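PDB 3G7Q: valine-pyruvate aminotransferase from Salmonella typhimurium, which catalyses the pyridoxal 5'-phosphate-dependent transfer of an amino group from valine to pyruvate, and probably takes part in alanine biosynthesis. Local coordinates for residues A[40-45]-A[309-314]. Sequence-based numbering, arbitrary orientation.
Sequences NPAHIP and PFYYQR
Tyr311 reaches from its helix to the loop 40-45 and takes the one hydrogen bond of this contact. Ala42 N donates to Tyr311 OH over 2.9 Å, with an N-H...O angle of 159°. The donor arrives at the edge of the ring, near its plane. Pro41 CB also touches the hydroxyl, 3.3 Å from Tyr311 OH. The bond thus satisfies a buried backbone N-H and fixes the far end of the tyrosine.

The remaining contacts are apolar. Ile44 lies over one face of the Phe310 ring in a CH-pi contact. Its CG1 sits 3.6 Å from the ring centroid of Phe310, only 10° off the normal. Phe310 has CG anti to its own N (chi1 175°), which carries the ring out toward the loop. Ile44 CD1 extends over the root of that ring, 3.6 Å from Phe310 CG, and also meets Tyr311 CE2 at 3.9 Å. Ala42 CB meets both aromatic side chains, 3.5 Å from Phe310 CE1 and 4.0 Å from Tyr311 CZ.

Beyond the two segments, Ile229, Ile340 and Tyr392 pack on Tyr311. His43 points away from the helix and packs on Asn70 of the second subunit. The contact joins the loop leading into helix 45-61, with Ile44 as its N-cap residue, to the long helix 299-325, in a PLP-dependent aminotransferase of the class I and II family, probably class I.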
loop_
_atom_site.group_PDB
_atom_site.type_symbol
_atom_site.label_atom_id
_atom_site.label_comp_id
_atom_site.label_asym_id
_atom_site.label_seq_id
_atom_site.Cartn_x
_atom_site.Cartn_y
_atom_site.Cartn_z
ATOM N N ASN A 40 -6.542 -16.063 -6.413
ATOM C CA ASN A 40 -5.893 -15.534 -7.607
ATOM C C ASN A 40 -6.603 -15.859 -8.906
ATOM O O ASN A 40 -7.167 -16.941 -9.076
ATOM C CB ASN A 40 -4.471 -16.014 -7.661
ATOM C CG ASN A 40 -3.632 -15.423 -6.532
ATOM O OD1 ASN A 40 -3.834 -14.264 -6.110
ATOM N ND2 ASN A 40 -2.699 -16.202 -6.054
ATOM N N PRO A 41 -6.537 -14.932 -9.862
ATOM C CA PRO A 41 -7.161 -15.184 -11.137
ATOM C C PRO A 41 -6.371 -16.187 -11.974
ATOM O O PRO A 41 -5.258 -16.626 -11.605
ATOM C CB PRO A 41 -7.168 -13.791 -11.806
ATOM C CG PRO A 41 -6.036 -13.076 -11.195
ATOM C CD PRO A 41 -5.910 -13.597 -9.787
ATOM N N ALA A 42 -6.955 -16.546 -13.093
ATOM C CA ALA A 42 -6.334 -17.457 -14.025
ATOM C C ALA A 42 -5.257 -16.791 -14.851
ATOM O O ALA A 42 -5.172 -15.571 -14.910
ATOM C CB ALA A 42 -7.429 -18.013 -14.960
ATOM N N HIS A 43 -4.390 -17.607 -15.446
ATOM C CA HIS A 43 -3.429 -17.128 -16.431
ATOM C C HIS A 43 -3.993 -17.489 -17.799
ATOM O O HIS A 43 -3.774 -18.588 -18.293
ATOM C CB HIS A 43 -2.066 -17.762 -16.234
ATOM C CG HIS A 43 -1.459 -17.424 -14.923
ATOM N ND1 HIS A 43 -0.827 -16.222 -14.696
ATOM C CD2 HIS A 43 -1.416 -18.108 -13.758
ATOM C CE1 HIS A 43 -0.397 -16.194 -13.447
ATOM N NE2 HIS A 43 -0.741 -17.324 -12.856
ATOM N N ILE A 44 -4.707 -16.553 -18.410
ATOM C CA ILE A 44 -5.364 -16.803 -19.675
ATOM C C ILE A 44 -4.330 -16.607 -20.744
ATOM O O ILE A 44 -3.741 -15.508 -20.849
ATOM C CB ILE A 44 -6.587 -15.880 -19.879
ATOM C CG1 ILE A 44 -7.586 -16.065 -18.725
ATOM C CG2 ILE A 44 -7.195 -16.114 -21.258
ATOM C CD1 ILE A 44 -8.817 -15.110 -18.754
ATOM N N PRO A 45 -4.061 -17.660 -21.546
ATOM C CA PRO A 45 -3.003 -17.511 -22.575
ATOM C C PRO A 45 -3.087 -16.261 -23.441
ATOM O O PRO A 45 -2.067 -15.594 -23.623
ATOM C CB PRO A 45 -3.156 -18.789 -23.407
ATOM C CG PRO A 45 -3.661 -19.782 -22.429
ATOM C CD PRO A 45 -4.621 -19.026 -21.552
ATOM N N PRO A 309 -15.588 -14.890 -21.362
ATOM C CA PRO A 309 -15.841 -16.245 -21.906
ATOM C C PRO A 309 -14.935 -17.345 -21.368
ATOM O O PRO A 309 -15.352 -18.507 -21.285
ATOM C CB PRO A 309 -15.632 -16.084 -23.412
ATOM C CG PRO A 309 -15.492 -14.667 -23.652
ATOM C CD PRO A 309 -15.209 -13.944 -22.424
ATOM N N PHE A 310 -13.689 -16.999 -21.069
ATOM C CA PHE A 310 -12.762 -17.951 -20.485
ATOM C C PHE A 310 -13.302 -18.473 -19.162
ATOM O O PHE A 310 -13.350 -19.680 -18.946
ATOM C CB PHE A 310 -11.384 -17.319 -20.249
ATOM C CG PHE A 310 -10.422 -18.237 -19.522
ATOM C CD1 PHE A 310 -10.397 -18.301 -18.137
ATOM C CD2 PHE A 310 -9.539 -19.016 -20.247
ATOM C CE1 PHE A 310 -9.489 -19.173 -17.493
ATOM C CE2 PHE A 310 -8.660 -19.856 -19.614
ATOM C CZ PHE A 310 -8.645 -19.928 -18.246
ATOM N N TYR A 311 -13.676 -17.569 -18.252
ATOM C CA TYR A 311 -14.167 -17.994 -16.950
ATOM C C TYR A 311 -15.524 -18.683 -17.037
ATOM O O TYR A 311 -15.796 -19.581 -16.282
ATOM C CB TYR A 311 -14.247 -16.804 -15.996
ATOM C CG TYR A 311 -12.886 -16.319 -15.501
ATOM C CD1 TYR A 311 -12.235 -16.974 -14.484
ATOM C CD2 TYR A 311 -12.270 -15.190 -16.044
ATOM C CE1 TYR A 311 -11.036 -16.536 -14.025
ATOM C CE2 TYR A 311 -11.034 -14.736 -15.579
ATOM C CZ TYR A 311 -10.419 -15.423 -14.585
ATOM O OH TYR A 311 -9.201 -15.021 -14.079
ATOM N N TYR A 312 -16.386 -18.235 -17.938
ATOM C CA TYR A 312 -17.706 -18.854 -18.081
ATOM C C TYR A 312 -17.544 -20.325 -18.492
ATOM O O TYR A 312 -18.169 -21.237 -17.922
ATOM C CB TYR A 312 -18.529 -18.079 -19.078
ATOM C CG TYR A 312 -19.922 -18.647 -19.255
ATOM C CD1 TYR A 312 -20.835 -18.618 -18.211
ATOM C CD2 TYR A 312 -20.293 -19.210 -20.440
ATOM C CE1 TYR A 312 -22.125 -19.141 -18.372
ATOM C CE2 TYR A 312 -21.566 -19.732 -20.604
ATOM C CZ TYR A 312 -22.466 -19.679 -19.565
ATOM O OH TYR A 312 -23.730 -20.196 -19.760
ATOM N N GLN A 313 -16.649 -20.580 -19.424
ATOM C CA GLN A 313 -16.429 -21.962 -19.826
ATOM C C GLN A 313 -15.834 -22.786 -18.701
ATOM O O GLN A 313 -16.203 -23.964 -18.506
ATOM C CB GLN A 313 -15.465 -22.028 -20.977
ATOM C CG GLN A 313 -15.433 -23.407 -21.597
ATOM C CD GLN A 313 -14.144 -23.691 -22.276
ATOM O OE1 GLN A 313 -14.053 -23.667 -23.509
ATOM N NE2 GLN A 313 -13.111 -23.959 -21.469
ATOM N N ARG A 314 -14.896 -22.182 -17.990
ATOM C CA ARG A 314 -14.210 -22.870 -16.909
ATOM C C ARG A 314 -15.151 -23.179 -15.732
ATOM O O ARG A 314 -15.055 -24.251 -15.139
ATOM C CB ARG A 314 -12.965 -22.079 -16.480
ATOM C CG ARG A 314 -11.931 -22.881 -15.708
ATOM C CD ARG A 314 -11.395 -24.080 -16.569
ATOM N NE ARG A 314 -10.515 -23.685 -17.672
ATOM C CZ ARG A 314 -9.200 -23.482 -17.560
ATOM N NH1 ARG A 314 -8.573 -23.601 -16.396
ATOM N NH2 ARG A 314 -8.495 -23.139 -18.620
#